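Local coordinates for DNA translocase coupling protein (Clostridium perfringens, PDB 6O1W), which is probably the ATP-dependent motor that couples plasmid DNA to the conjugation machinery, represented here by a soluble part containing its FtsK/SpoIIIE-type P-loop ATPase region, at residues R41-T46 against I85-G90; A92-Y97 against T335-A340; M162-G167 against L236-D241; T183-A188 against A251-I256. All blocks are in the same frame, centred on the assembly; numbering follows the deposited sequence.

Interaction 1 of 4, residues R41-T46 against I85-G90; sequences RIDEIT and IKSMAG. With BGC (beta-D-glucopyranose), chain D.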
loop_
_atom_site.group_PDB
_atom_site.type_symbol
_atom_site.label_atom_id
_atom_site.label_comp_id
_atom_site.label_asym_id
_atom_site.label_seq_id
_atom_site.Cartn_x
_atom_site.Cartn_y
_atom_site.Cartn_z
ATOM N N ARG A 41 -12.101 2.036 10.066
ATOM C CA ARG A 41 -13.060 3.004 10.622
ATOM C C ARG A 41 -14.269 3.197 9.673
ATOM O O ARG A 41 -14.917 4.245 9.663
ATOM C CB ARG A 41 -12.389 4.328 11.045
ATOM C CG ARG A 41 -11.380 4.145 12.181
ATOM C CD ARG A 41 -11.859 4.745 13.491
ATOM N NE ARG A 41 -10.887 5.708 14.013
ATOM C CZ ARG A 41 -11.182 6.939 14.431
ATOM N NH1 ARG A 41 -12.439 7.369 14.421
ATOM N NH2 ARG A 41 -10.222 7.742 14.875
ATOM N N ILE A 42 -14.580 2.150 8.901
ATOM C CA ILE A 42 -15.726 2.134 7.988
ATOM C C ILE A 42 -16.772 1.278 8.705
ATOM O O ILE A 42 -16.444 0.166 9.140
ATOM C CB ILE A 42 -15.385 1.548 6.586
ATOM C CG1 ILE A 42 -14.302 2.377 5.871
ATOM C CG2 ILE A 42 -16.660 1.436 5.711
ATOM C CD1 ILE A 42 -13.577 1.585 4.684
ATOM N N ASP A 43 -18.008 1.808 8.813
ATOM C CA ASP A 43 -19.162 1.196 9.467
ATOM C C ASP A 43 -20.178 0.668 8.470
ATOM O O ASP A 43 -20.324 1.218 7.393
ATOM C CB ASP A 43 -19.868 2.231 10.385
ATOM C CG ASP A 43 -18.953 2.924 11.390
ATOM O OD1 ASP A 43 -18.399 2.233 12.265
ATOM O OD2 ASP A 43 -18.795 4.156 11.299
ATOM N N GLU A 44 -20.910 -0.366 8.854
ATOM C CA GLU A 44 -21.999 -0.950 8.088
ATOM C C GLU A 44 -23.243 -0.778 8.969
ATOM O O GLU A 44 -23.325 -1.365 10.062
ATOM C CB GLU A 44 -21.719 -2.428 7.767
ATOM C CG GLU A 44 -22.744 -3.058 6.839
ATOM C CD GLU A 44 -22.769 -4.576 6.891
ATOM O OE1 GLU A 44 -23.256 -5.132 7.903
ATOM O OE2 GLU A 44 -22.307 -5.212 5.916
ATOM N N ILE A 45 -24.145 0.129 8.546
ATOM C CA ILE A 45 -25.359 0.424 9.289
ATOM C C ILE A 45 -26.532 -0.130 8.517
ATOM O O ILE A 45 -26.740 0.234 7.358
ATOM C CB ILE A 45 -25.538 1.919 9.643
ATOM C CG1 ILE A 45 -24.192 2.608 9.994
ATOM C CG2 ILE A 45 -26.544 2.067 10.783
ATOM C CD1 ILE A 45 -24.263 4.189 9.899
ATOM N N THR A 46 -27.284 -1.034 9.156
ATOM C CA THR A 46 -28.417 -1.682 8.520
ATOM C C THR A 46 -29.688 -1.172 9.136
ATOM O O THR A 46 -29.856 -1.231 10.353
ATOM C CB THR A 46 -28.268 -3.213 8.625
ATOM O OG1 THR A 46 -26.983 -3.568 8.137
ATOM C CG2 THR A 46 -29.336 -3.960 7.859
ATOM N N ILE A 85 -25.987 0.934 4.734
ATOM C CA ILE A 85 -25.199 2.139 4.511
ATOM C C ILE A 85 -23.760 1.828 4.897
ATOM O O ILE A 85 -23.526 1.273 5.982
ATOM C CB ILE A 85 -25.755 3.317 5.360
ATOM C CG1 ILE A 85 -27.263 3.564 5.100
ATOM C CG2 ILE A 85 -24.921 4.620 5.168
ATOM C CD1 ILE A 85 -27.929 4.499 6.098
ATOM N N LYS A 86 -22.803 2.170 4.004
ATOM C CA LYS A 86 -21.385 2.084 4.283
ATOM C C LYS A 86 -20.982 3.518 4.572
ATOM O O LYS A 86 -21.274 4.415 3.778
ATOM C CB LYS A 86 -20.607 1.473 3.090
ATOM C CG LYS A 86 -20.953 -0.004 2.753
ATOM C CD LYS A 86 -20.932 -1.015 3.945
ATOM C CE LYS A 86 -19.640 -1.075 4.743
ATOM N NZ LYS A 86 -18.470 -1.368 3.893
ATOM N N SER A 87 -20.456 3.774 5.762
ATOM C CA SER A 87 -20.117 5.153 6.149
ATOM C C SER A 87 -18.900 5.256 7.038
ATOM O O SER A 87 -18.430 4.247 7.541
ATOM C CB SER A 87 -21.300 5.822 6.854
ATOM O OG SER A 87 -21.676 5.111 8.022
HETATM N N MSE A 88 -18.449 6.488 7.285
HETATM C CA MSE A 88 -17.355 6.825 8.190
HETATM C C MSE A 88 -17.833 7.980 9.041
HETATM O O MSE A 88 -18.408 8.926 8.503
HETATM C CB MSE A 88 -16.097 7.249 7.403
HETATM C CG MSE A 88 -15.358 6.071 6.785
HETATM SE SE MSE A 88 -13.813 6.620 5.721
HETATM C CE MSE A 88 -12.714 7.423 7.142
ATOM N N ALA A 89 -17.624 7.901 10.365
ATOM C CA ALA A 89 -18.018 8.946 11.318
ATOM C C ALA A 89 -17.266 10.238 10.991
ATOM O O ALA A 89 -16.108 10.163 10.574
ATOM C CB ALA A 89 -17.665 8.500 12.734
ATOM N N GLY A 90 -17.919 11.395 11.167
ATOM C CA GLY A 90 -17.288 12.701 10.975
ATOM C C GLY A 90 -16.023 12.858 11.818
ATOM O O GLY A 90 -15.150 13.655 11.468
HETATM C C2 BGC D . -17.603 -5.367 4.973
HETATM C C3 BGC D . -16.490 -5.772 5.938
HETATM C C4 BGC D . -16.351 -4.756 7.066
HETATM C C5 BGC D . -17.706 -4.501 7.723
HETATM C C6 BGC D . -17.679 -3.392 8.750
HETATM C C1 BGC D . -18.896 -5.080 5.728
HETATM O O1 BGC D . -19.831 -4.593 4.828
HETATM O O2 BGC D . -17.857 -6.391 4.019
HETATM O O3 BGC D . -15.256 -5.865 5.231
HETATM O O4 BGC D . -15.400 -5.191 8.037
HETATM O O5 BGC D . -18.657 -4.096 6.728
HETATM O O6 BGC D . -17.446 -2.125 8.143
HETATM O O HOH W 1 -16.387 5.479 11.550
#
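Asp-43 and Ser-87 face each other as an antiparallel hydrogen-bonded pair: Asp-43 N reaches Ser-87 O at 2.8 Å with an almost straight N-H...O angle of 175°, and Ser-87 N returns a bond to Asp-43 O at 3.0 Å. Ile-45 and Ile-85 form the next such pair, so the N-H and C=O of all four residues are satisfied. Where regular pairing stops, a water takes over. It donates to Arg-41 O at 2.7 Å and to Asp-43 OD2, and accepts from Ala-89 N. Asp-43 CG lies beside its own backbone N (chi1 -53°), which turns OD2 to this water. Ser-87 OG, by contrast, finds no polar partner in the model and is buried against Ile-45 CD1 at 3.3 Å. Beside Glu-44 and Lys-86, glucose O6 donates to Ile-42 O at 2.7 Å and glucose O1 to Glu-44 OE2 at 2.8 Å. Lys-86, bent at chi2, chi3 and chi4, passes obliquely across Glu-44, bringing CE to 3.5 Å from glucose O1; Asp-37, Lys-318 and Asp-319 also bond the sugar. These are the two central strands of a four-stranded antiparallel sheet, flanked by strand 30-36 beside 43-48 and strand 69-76 beside 82-89.

Interaction 2 of 4, residues A92-Y97 against T335-A340; sequences AKIPKY and TVQFQA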
loop_
_atom_site.group_PDB
_atom_site.type_symbol
_atom_site.label_atom_id
_atom_site.label_comp_id
_atom_site.label_asym_id
_atom_site.label_seq_id
_atom_site.Cartn_x
_atom_site.Cartn_y
_atom_site.Cartn_z
ATOM N N ALA A 92 -13.759 10.369 12.261
ATOM C CA ALA A 92 -12.715 9.565 11.607
ATOM C C ALA A 92 -12.169 10.375 10.425
ATOM O O ALA A 92 -12.514 10.131 9.263
ATOM C CB ALA A 92 -13.280 8.214 11.153
ATOM N N LYS A 93 -11.326 11.366 10.749
ATOM C CA LYS A 93 -10.779 12.304 9.789
ATOM C C LYS A 93 -9.369 11.941 9.289
ATOM O O LYS A 93 -8.475 11.618 10.077
ATOM C CB LYS A 93 -10.826 13.729 10.357
ATOM C CG LYS A 93 -10.734 14.829 9.301
ATOM C CD LYS A 93 -12.100 15.447 8.957
ATOM C CE LYS A 93 -12.003 16.420 7.800
ATOM N NZ LYS A 93 -13.312 17.041 7.473
ATOM N N ILE A 94 -9.211 11.953 7.965
ATOM C CA ILE A 94 -7.954 11.734 7.242
ATOM C C ILE A 94 -8.012 12.640 6.017
ATOM O O ILE A 94 -9.100 12.806 5.472
ATOM C CB ILE A 94 -7.587 10.241 6.889
ATOM C CG1 ILE A 94 -8.715 9.481 6.189
ATOM C CG2 ILE A 94 -7.102 9.479 8.110
ATOM C CD1 ILE A 94 -8.363 8.022 5.918
ATOM N N PRO A 95 -6.884 13.210 5.539
ATOM C CA PRO A 95 -6.956 14.094 4.371
ATOM C C PRO A 95 -7.383 13.400 3.092
ATOM O O PRO A 95 -7.301 12.175 2.986
ATOM C CB PRO A 95 -5.528 14.654 4.261
ATOM C CG PRO A 95 -4.891 14.399 5.578
ATOM C CD PRO A 95 -5.502 13.129 6.055
ATOM N N LYS A 96 -7.847 14.189 2.114
ATOM C CA LYS A 96 -8.265 13.673 0.800
ATOM C C LYS A 96 -7.178 14.026 -0.231
ATOM O O LYS A 96 -7.258 13.645 -1.404
ATOM C CB LYS A 96 -9.636 14.245 0.397
ATOM C CG LYS A 96 -10.770 13.833 1.321
ATOM C CD LYS A 96 -12.131 14.106 0.674
ATOM C CE LYS A 96 -13.262 13.473 1.455
ATOM N NZ LYS A 96 -14.536 13.461 0.687
ATOM N N TYR A 97 -6.171 14.785 0.234
ATOM C CA TYR A 97 -4.996 15.208 -0.507
ATOM C C TYR A 97 -3.918 15.517 0.500
ATOM O O TYR A 97 -4.150 16.248 1.460
ATOM C CB TYR A 97 -5.279 16.437 -1.383
ATOM C CG TYR A 97 -4.086 16.890 -2.197
ATOM C CD1 TYR A 97 -3.492 16.047 -3.135
ATOM C CD2 TYR A 97 -3.566 18.173 -2.051
ATOM C CE1 TYR A 97 -2.405 16.465 -3.897
ATOM C CE2 TYR A 97 -2.487 18.603 -2.817
ATOM C CZ TYR A 97 -1.903 17.742 -3.728
ATOM O OH TYR A 97 -0.845 18.176 -4.490
ATOM N N THR A 335 -5.278 -4.235 9.431
ATOM C CA THR A 335 -5.449 -3.495 8.172
ATOM C C THR A 335 -6.010 -2.128 8.510
ATOM O O THR A 335 -7.101 -2.048 9.053
ATOM C CB THR A 335 -6.373 -4.252 7.170
ATOM O OG1 THR A 335 -5.871 -5.560 6.935
ATOM C CG2 THR A 335 -6.504 -3.525 5.822
ATOM N N VAL A 336 -5.280 -1.059 8.203
ATOM C CA VAL A 336 -5.763 0.297 8.507
ATOM C C VAL A 336 -5.896 1.138 7.241
ATOM O O VAL A 336 -5.159 0.928 6.277
ATOM C CB VAL A 336 -4.942 1.034 9.622
ATOM C CG1 VAL A 336 -4.800 0.177 10.884
ATOM C CG2 VAL A 336 -3.581 1.487 9.118
ATOM N N GLN A 337 -6.798 2.114 7.264
ATOM C CA GLN A 337 -6.991 3.020 6.147
ATOM C C GLN A 337 -6.045 4.220 6.345
ATOM O O GLN A 337 -5.854 4.682 7.466
ATOM C CB GLN A 337 -8.493 3.470 6.098
ATOM C CG GLN A 337 -8.829 4.370 4.926
ATOM C CD GLN A 337 -10.285 4.781 4.773
ATOM O OE1 GLN A 337 -11.204 4.480 5.556
ATOM N NE2 GLN A 337 -10.519 5.506 3.734
ATOM N N PHE A 338 -5.438 4.711 5.263
ATOM C CA PHE A 338 -4.581 5.889 5.323
ATOM C C PHE A 338 -4.587 6.604 3.982
ATOM O O PHE A 338 -4.877 5.964 2.957
ATOM C CB PHE A 338 -3.112 5.519 5.711
ATOM C CG PHE A 338 -2.236 5.002 4.592
ATOM C CD1 PHE A 338 -2.337 3.682 4.162
ATOM C CD2 PHE A 338 -1.279 5.823 3.999
ATOM C CE1 PHE A 338 -1.492 3.188 3.157
ATOM C CE2 PHE A 338 -0.448 5.335 2.985
ATOM C CZ PHE A 338 -0.574 4.024 2.555
ATOM N N GLN A 339 -4.190 7.907 3.997
ATOM C CA GLN A 339 -4.013 8.738 2.814
ATOM C C GLN A 339 -2.529 8.762 2.502
ATOM O O GLN A 339 -1.736 9.220 3.316
ATOM C CB GLN A 339 -4.500 10.191 3.051
ATOM C CG GLN A 339 -4.504 11.090 1.785
ATOM C CD GLN A 339 -5.413 10.605 0.666
ATOM O OE1 GLN A 339 -6.426 9.934 0.885
ATOM N NE2 GLN A 339 -5.064 10.926 -0.581
ATOM N N ALA A 340 -2.169 8.297 1.321
ATOM C CA ALA A 340 -0.799 8.258 0.842
ATOM C C ALA A 340 -0.365 9.626 0.377
ATOM O O ALA A 340 -1.171 10.370 -0.175
ATOM C CB ALA A 340 -0.690 7.275 -0.319
#
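Gln-339 lays its side chain against the backbone of Pro-95 and Lys-96, while Ile-94, the residue before Pro-95, brings CD1 to 3.8 Å from CG of Gln-337, two residues before Gln-339 on the strand. From Gln-339 CB, which lies 3.4 Å from Pro-95 O, the chain leaves with CG opposite the backbone N (chi1 -173°) and passes close by the same carbonyl oxygen, CG 3.2 Å from it. A bend at chi2 (61°) then turns the amide along the loop. CD remains within 3.4 Å of Pro-95 O; beyond it NE2 ends 3.6 Å from Lys-96 O, too far for a bond. The strand carrying Gln-339, 334-340, runs antiparallel between 111-116 and 326-331 in the large mixed sheet of the P-loop ATPase fold; loop 92-97, leaving strand 82-89 of the small antiparallel sheet, packs on the side that carries Gln-337 and Gln-339. Gln-339 OE1 and Pro-95 O sit 3.2 Å apart, two acceptors that cannot bond each other. Arg-326 reconciles them, giving NE to Gln-339 OE1 and NH2 to Pro-95 O, and Gln-339 NE2 donates to Lys-324 O. Phe-338 leaves the strand away from the loop, and its ring packs on Val-114, Ile-122 and Phe-327.

Interaction 3 of 4, residues M162-G167 against L236-D241; sequences MVDFKG and LAELMD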
loop_
_atom_site.group_PDB
_atom_site.type_symbol
_atom_site.label_atom_id
_atom_site.label_comp_id
_atom_site.label_asym_id
_atom_site.label_seq_id
_atom_site.Cartn_x
_atom_site.Cartn_y
_atom_site.Cartn_z
HETATM N N MSE A 162 16.379 0.165 -10.221
HETATM C CA MSE A 162 14.986 0.314 -10.629
HETATM C C MSE A 162 14.717 -0.555 -11.812
HETATM O O MSE A 162 15.521 -0.596 -12.743
HETATM C CB MSE A 162 14.674 1.783 -10.903
HETATM C CG MSE A 162 14.717 2.638 -9.647
HETATM SE SE MSE A 162 15.484 4.405 -9.998
HETATM C CE MSE A 162 17.353 3.982 -10.173
ATOM N N VAL A 163 13.619 -1.307 -11.751
ATOM C CA VAL A 163 13.256 -2.248 -12.805
ATOM C C VAL A 163 11.975 -1.810 -13.495
ATOM O O VAL A 163 10.927 -1.695 -12.841
ATOM C CB VAL A 163 13.139 -3.703 -12.257
ATOM C CG1 VAL A 163 12.731 -4.682 -13.367
ATOM C CG2 VAL A 163 14.439 -4.145 -11.597
ATOM N N ASP A 164 12.050 -1.611 -14.827
ATOM C CA ASP A 164 10.882 -1.259 -15.639
ATOM C C ASP A 164 11.055 -1.753 -17.047
ATOM O O ASP A 164 11.771 -1.127 -17.807
ATOM C CB ASP A 164 10.613 0.261 -15.608
ATOM C CG ASP A 164 9.546 0.778 -16.585
ATOM O OD1 ASP A 164 8.636 -0.005 -16.961
ATOM O OD2 ASP A 164 9.624 1.950 -16.965
ATOM N N PHE A 165 10.331 -2.815 -17.426
ATOM C CA PHE A 165 10.431 -3.436 -18.750
ATOM C C PHE A 165 9.745 -2.653 -19.841
ATOM O O PHE A 165 9.892 -3.007 -21.003
ATOM C CB PHE A 165 9.960 -4.898 -18.725
ATOM C CG PHE A 165 10.902 -5.882 -18.040
ATOM C CD1 PHE A 165 11.978 -5.434 -17.273
ATOM C CD2 PHE A 165 10.670 -7.252 -18.109
ATOM C CE1 PHE A 165 12.830 -6.337 -16.630
ATOM C CE2 PHE A 165 11.509 -8.157 -17.433
ATOM C CZ PHE A 165 12.578 -7.690 -16.694
ATOM N N LYS A 166 9.038 -1.559 -19.500
ATOM C CA LYS A 166 8.413 -0.709 -20.514
ATOM C C LYS A 166 9.425 0.350 -20.986
ATOM O O LYS A 166 9.153 1.553 -20.960
ATOM C CB LYS A 166 7.084 -0.114 -20.023
ATOM C CG LYS A 166 6.031 -1.183 -19.779
ATOM C CD LYS A 166 4.766 -0.665 -19.079
ATOM C CE LYS A 166 4.939 -0.527 -17.579
ATOM N NZ LYS A 166 3.638 -0.344 -16.879
ATOM N N GLY A 167 10.585 -0.123 -21.432
ATOM C CA GLY A 167 11.673 0.719 -21.922
ATOM C C GLY A 167 12.197 1.721 -20.906
ATOM O O GLY A 167 12.867 2.682 -21.282
ATOM N N LEU A 236 5.451 -6.192 -10.879
ATOM C CA LEU A 236 5.808 -7.583 -10.573
ATOM C C LEU A 236 5.409 -8.552 -11.697
ATOM O O LEU A 236 6.138 -9.519 -11.921
ATOM C CB LEU A 236 5.209 -8.043 -9.229
ATOM C CG LEU A 236 5.697 -9.379 -8.609
ATOM C CD1 LEU A 236 7.201 -9.431 -8.428
ATOM C CD2 LEU A 236 5.014 -9.640 -7.301
ATOM N N ALA A 237 4.295 -8.281 -12.421
ATOM C CA ALA A 237 3.842 -9.139 -13.536
ATOM C C ALA A 237 4.908 -9.301 -14.635
ATOM O O ALA A 237 4.985 -10.364 -15.230
ATOM C CB ALA A 237 2.539 -8.622 -14.132
ATOM N N GLU A 238 5.754 -8.278 -14.865
ATOM C CA GLU A 238 6.857 -8.325 -15.859
ATOM C C GLU A 238 7.935 -9.393 -15.506
ATOM O O GLU A 238 8.640 -9.881 -16.396
ATOM C CB GLU A 238 7.509 -6.938 -15.998
ATOM C CG GLU A 238 6.613 -5.928 -16.718
ATOM C CD GLU A 238 6.985 -4.455 -16.646
ATOM O OE1 GLU A 238 8.035 -4.111 -16.053
ATOM O OE2 GLU A 238 6.202 -3.636 -17.176
ATOM N N LEU A 239 8.052 -9.749 -14.210
ATOM C CA LEU A 239 9.002 -10.760 -13.745
ATOM C C LEU A 239 8.303 -12.103 -13.436
ATOM O O LEU A 239 8.942 -13.146 -13.542
ATOM C CB LEU A 239 9.717 -10.281 -12.460
ATOM C CG LEU A 239 10.672 -9.070 -12.538
ATOM C CD1 LEU A 239 11.213 -8.753 -11.184
ATOM C CD2 LEU A 239 11.855 -9.323 -13.493
HETATM N N MSE A 240 7.033 -12.068 -12.987
HETATM C CA MSE A 240 6.303 -13.261 -12.545
HETATM C C MSE A 240 5.378 -13.883 -13.578
HETATM O O MSE A 240 5.270 -15.106 -13.603
HETATM C CB MSE A 240 5.520 -12.984 -11.253
HETATM C CG MSE A 240 6.392 -12.618 -10.077
HETATM SE SE MSE A 240 7.543 -14.070 -9.479
HETATM C CE MSE A 240 9.150 -13.002 -8.915
ATOM N N ASP A 241 4.671 -13.070 -14.383
ATOM C CA ASP A 241 3.753 -13.600 -15.390
ATOM C C ASP A 241 4.524 -14.154 -16.587
ATOM O O ASP A 241 5.066 -13.396 -17.395
ATOM C CB ASP A 241 2.689 -12.571 -15.801
ATOM C CG ASP A 241 1.557 -13.137 -16.637
ATOM O OD1 ASP A 241 1.838 -13.935 -17.566
ATOM O OD2 ASP A 241 0.391 -12.770 -16.378
#
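Phe-165, in the loop just past the end of strand 159-163, comes closest to Glu-238 in the short helix 237-240, their CA atoms 6.7 Å apart, and its backbone N donates to Glu-238 OE1 at 3.0 Å. The N-H meets OE1 from above the carboxylate plane, 49° out of it. Glu-238 gets there with CG beside its own N (chi1 -71°) and the rest of the chain stretched out past Phe-165 CB, which lies 3.4 Å from OE1. The phenyl ring and the carboxylate run by one another head to tail, their planes only 5° apart, and ring atom CE2 lies 3.5 Å from Glu-238 O. Further along, Phe-165 CZ touches Leu-239 CD2 at 3.7 Å, the two side chains crossing at about a right angle. Lys-166 crosses the other carboxylate oxygen, its CE 3.4 Å from Glu-238 OE2. The loop is shaped by an Asx turn in which Asp-164 OD1 accepts from Lys-166 N, while OD2 takes the amide of Glu-170. Val-185 and Ala-188 of helix 185-209 also touch the Phe-165 ring. Residues 236-241 come just after strand 229-233, the parallel neighbour of 159-163, so the contact joins the C-terminal ends of two adjacent strands of the P-loop ATPase sheet. Glu-238 OE1 lies 4.2 Å from Asp-164 OD1, a like charge, and OE2 equally far from Lys-166 NZ, too far for a salt bridge; that NZ is also weakly paired, at long range, with Asp-234. The directed polar link is the Phe-165 amide, and the lysine probably offers Glu-238 only a diffuse electrostatic balance.

Interaction 4 of 4, residues T183-A188 against A251-I256; sequences TEVDAA and AKLVRI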
loop_
_atom_site.group_PDB
_atom_site.type_symbol
_atom_site.label_atom_id
_atom_site.label_comp_id
_atom_site.label_asym_id
_atom_site.label_seq_id
_atom_site.Cartn_x
_atom_site.Cartn_y
_atom_site.Cartn_z
ATOM N N THR A 183 15.805 -2.172 -17.915
ATOM C CA THR A 183 14.666 -2.098 -18.829
ATOM C C THR A 183 14.338 -3.390 -19.608
ATOM O O THR A 183 13.385 -3.399 -20.400
ATOM C CB THR A 183 14.882 -0.945 -19.829
ATOM O OG1 THR A 183 15.975 -1.291 -20.664
ATOM C CG2 THR A 183 15.146 0.385 -19.161
ATOM N N GLU A 184 15.151 -4.436 -19.454
ATOM C CA GLU A 184 14.908 -5.685 -20.180
ATOM C C GLU A 184 15.302 -6.883 -19.321
ATOM O O GLU A 184 16.045 -6.725 -18.365
ATOM C CB GLU A 184 15.564 -5.668 -21.599
ATOM C CG GLU A 184 16.929 -6.342 -21.745
ATOM C CD GLU A 184 18.160 -5.599 -21.269
ATOM O OE1 GLU A 184 18.099 -4.359 -21.108
ATOM O OE2 GLU A 184 19.204 -6.263 -21.087
ATOM N N VAL A 185 14.784 -8.062 -19.667
ATOM C CA VAL A 185 14.937 -9.319 -18.943
ATOM C C VAL A 185 16.416 -9.788 -18.820
ATOM O O VAL A 185 16.771 -10.333 -17.769
ATOM C CB VAL A 185 13.992 -10.416 -19.519
ATOM C CG1 VAL A 185 14.435 -10.921 -20.904
ATOM C CG2 VAL A 185 13.813 -11.560 -18.534
ATOM N N ASP A 186 17.273 -9.520 -19.833
ATOM C CA ASP A 186 18.691 -9.890 -19.767
ATOM C C ASP A 186 19.393 -9.107 -18.660
ATOM O O ASP A 186 20.077 -9.700 -17.816
ATOM C CB ASP A 186 19.399 -9.658 -21.130
ATOM C CG ASP A 186 18.889 -10.456 -22.312
ATOM O OD1 ASP A 186 18.324 -11.538 -22.096
ATOM O OD2 ASP A 186 19.090 -10.008 -23.461
ATOM N N ALA A 187 19.202 -7.773 -18.635
ATOM C CA ALA A 187 19.768 -6.914 -17.593
ATOM C C ALA A 187 19.194 -7.289 -16.210
ATOM O O ALA A 187 19.937 -7.254 -15.236
ATOM C CB ALA A 187 19.490 -5.461 -17.900
ATOM N N ALA A 188 17.912 -7.714 -16.130
ATOM C CA ALA A 188 17.280 -8.137 -14.856
ATOM C C ALA A 188 17.884 -9.437 -14.339
ATOM O O ALA A 188 18.042 -9.549 -13.131
ATOM C CB ALA A 188 15.767 -8.293 -15.010
ATOM N N ALA A 251 12.477 -19.938 -18.881
ATOM C CA ALA A 251 13.559 -20.449 -18.030
ATOM C C ALA A 251 14.323 -19.292 -17.353
ATOM O O ALA A 251 14.661 -19.374 -16.165
ATOM C CB ALA A 251 14.503 -21.315 -18.848
ATOM N N LYS A 252 14.547 -18.203 -18.106
ATOM C CA LYS A 252 15.179 -16.981 -17.623
ATOM C C LYS A 252 14.316 -16.361 -16.490
ATOM O O LYS A 252 14.854 -16.046 -15.428
ATOM C CB LYS A 252 15.333 -16.012 -18.792
ATOM C CG LYS A 252 16.168 -14.804 -18.495
ATOM C CD LYS A 252 16.720 -14.287 -19.795
ATOM C CE LYS A 252 17.888 -13.404 -19.509
ATOM N NZ LYS A 252 18.998 -13.650 -20.458
ATOM N N LEU A 253 12.987 -16.239 -16.702
ATOM C CA LEU A 253 12.042 -15.717 -15.685
ATOM C C LEU A 253 11.977 -16.623 -14.442
ATOM O O LEU A 253 11.864 -16.120 -13.333
ATOM C CB LEU A 253 10.630 -15.485 -16.263
ATOM C CG LEU A 253 10.478 -14.333 -17.288
ATOM C CD1 LEU A 253 9.038 -14.187 -17.741
ATOM C CD2 LEU A 253 10.976 -13.012 -16.739
ATOM N N VAL A 254 12.046 -17.955 -14.644
ATOM C CA VAL A 254 12.079 -18.959 -13.571
ATOM C C VAL A 254 13.342 -18.717 -12.736
ATOM O O VAL A 254 13.255 -18.692 -11.518
ATOM C CB VAL A 254 11.983 -20.421 -14.112
ATOM C CG1 VAL A 254 12.309 -21.459 -13.030
ATOM C CG2 VAL A 254 10.607 -20.691 -14.713
ATOM N N ARG A 255 14.490 -18.499 -13.391
ATOM C CA ARG A 255 15.778 -18.243 -12.735
ATOM C C ARG A 255 15.690 -16.952 -11.920
ATOM O O ARG A 255 16.033 -16.969 -10.749
ATOM C CB ARG A 255 16.885 -18.168 -13.792
ATOM C CG ARG A 255 18.211 -18.806 -13.393
ATOM C CD ARG A 255 18.915 -19.453 -14.584
ATOM N NE ARG A 255 19.129 -18.521 -15.694
ATOM C CZ ARG A 255 18.861 -18.785 -16.970
ATOM N NH1 ARG A 255 18.391 -19.972 -17.327
ATOM N NH2 ARG A 255 19.065 -17.863 -17.900
ATOM N N ILE A 256 15.128 -15.869 -12.506
ATOM C CA ILE A 256 14.904 -14.579 -11.835
ATOM C C ILE A 256 13.972 -14.728 -10.616
ATOM O O ILE A 256 14.223 -14.082 -9.585
ATOM C CB ILE A 256 14.382 -13.508 -12.821
ATOM C CG1 ILE A 256 15.474 -13.142 -13.837
ATOM C CG2 ILE A 256 13.864 -12.248 -12.059
ATOM C CD1 ILE A 256 14.961 -12.401 -15.130
HETATM O O HOH W 2 21.041 -12.174 -19.205
#
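Val-185 pushes one methyl, CG2, into the angle between Leu-253 and Ile-256, and this is where the two helices pack closely. CG2 lies 3.7 Å from Leu-253 CD2 and the same distance from Ile-256 CD1. The valine points this branch across because CG2 stands opposite its backbone N, leaving CG1 between N and the carbonyl carbon (chi1 71°). Leu-253 meets it at about a right angle, whereas Ile-256 slants across it and stretches CD1 on toward Ala-188 CB, a looser touch at 4.2 Å. Phe-192 packs on Ile-256, so this apolar side continues into the domain. The partners belong to helices 185-209 and 247-266, which lie within the FtsK/SpoIIIE region; the first opens here, two residues after strand 179-182, the outermost strand of the large sheet within this chain, with Glu-184 as its N-cap and OE2 accepting from Ala-187 N at 2.9 Å. The more exposed side, at Asp-186, is polar. There Lys-252 runs nearly straight from the helix, CG passing 4.0 Å from Val-185 CG2, and its bend at chi4 (138°) directs NZ to Asp-186 OD1 in a 2.8 Å salt bridge. NZ comes to the anti side of that oxygen, 34° out of the carboxylate plane. A water accepts from Lys-252 NZ at 2.8 Å and donates to Asp-186 O, a second bridge between the same two residues beside the direct one. Glu-189 lies close by, salt-bridged to Arg-255 and only weakly paired, at long range, with Lys-252.

Interactions 1 and 2 meet directly, SE of selenomethionine Met-88 and Ile-42 CG1 packing on Gln-337 and Arg-41 on Ala-92, so the small sheet, which carries part of one glucose site, packs directly on the large sheet. Interactions 3 and 4, with centres 9 Å apart, share the Phe-165 ring, whose CZ lies 3.6 Å from Val-185 CA and 3.7 Å from Ala-188 CB. The centres of interactions 2 and 3 are 29 Å apart, yet interaction 2 includes Ala-340 of the ATP site, empty in this chain, and the side chain of Lys-166 in interaction 3 lies about 7 Å from that of Lys-142. Interactions 1 and 4 lie 46 Å apart, centre to centre.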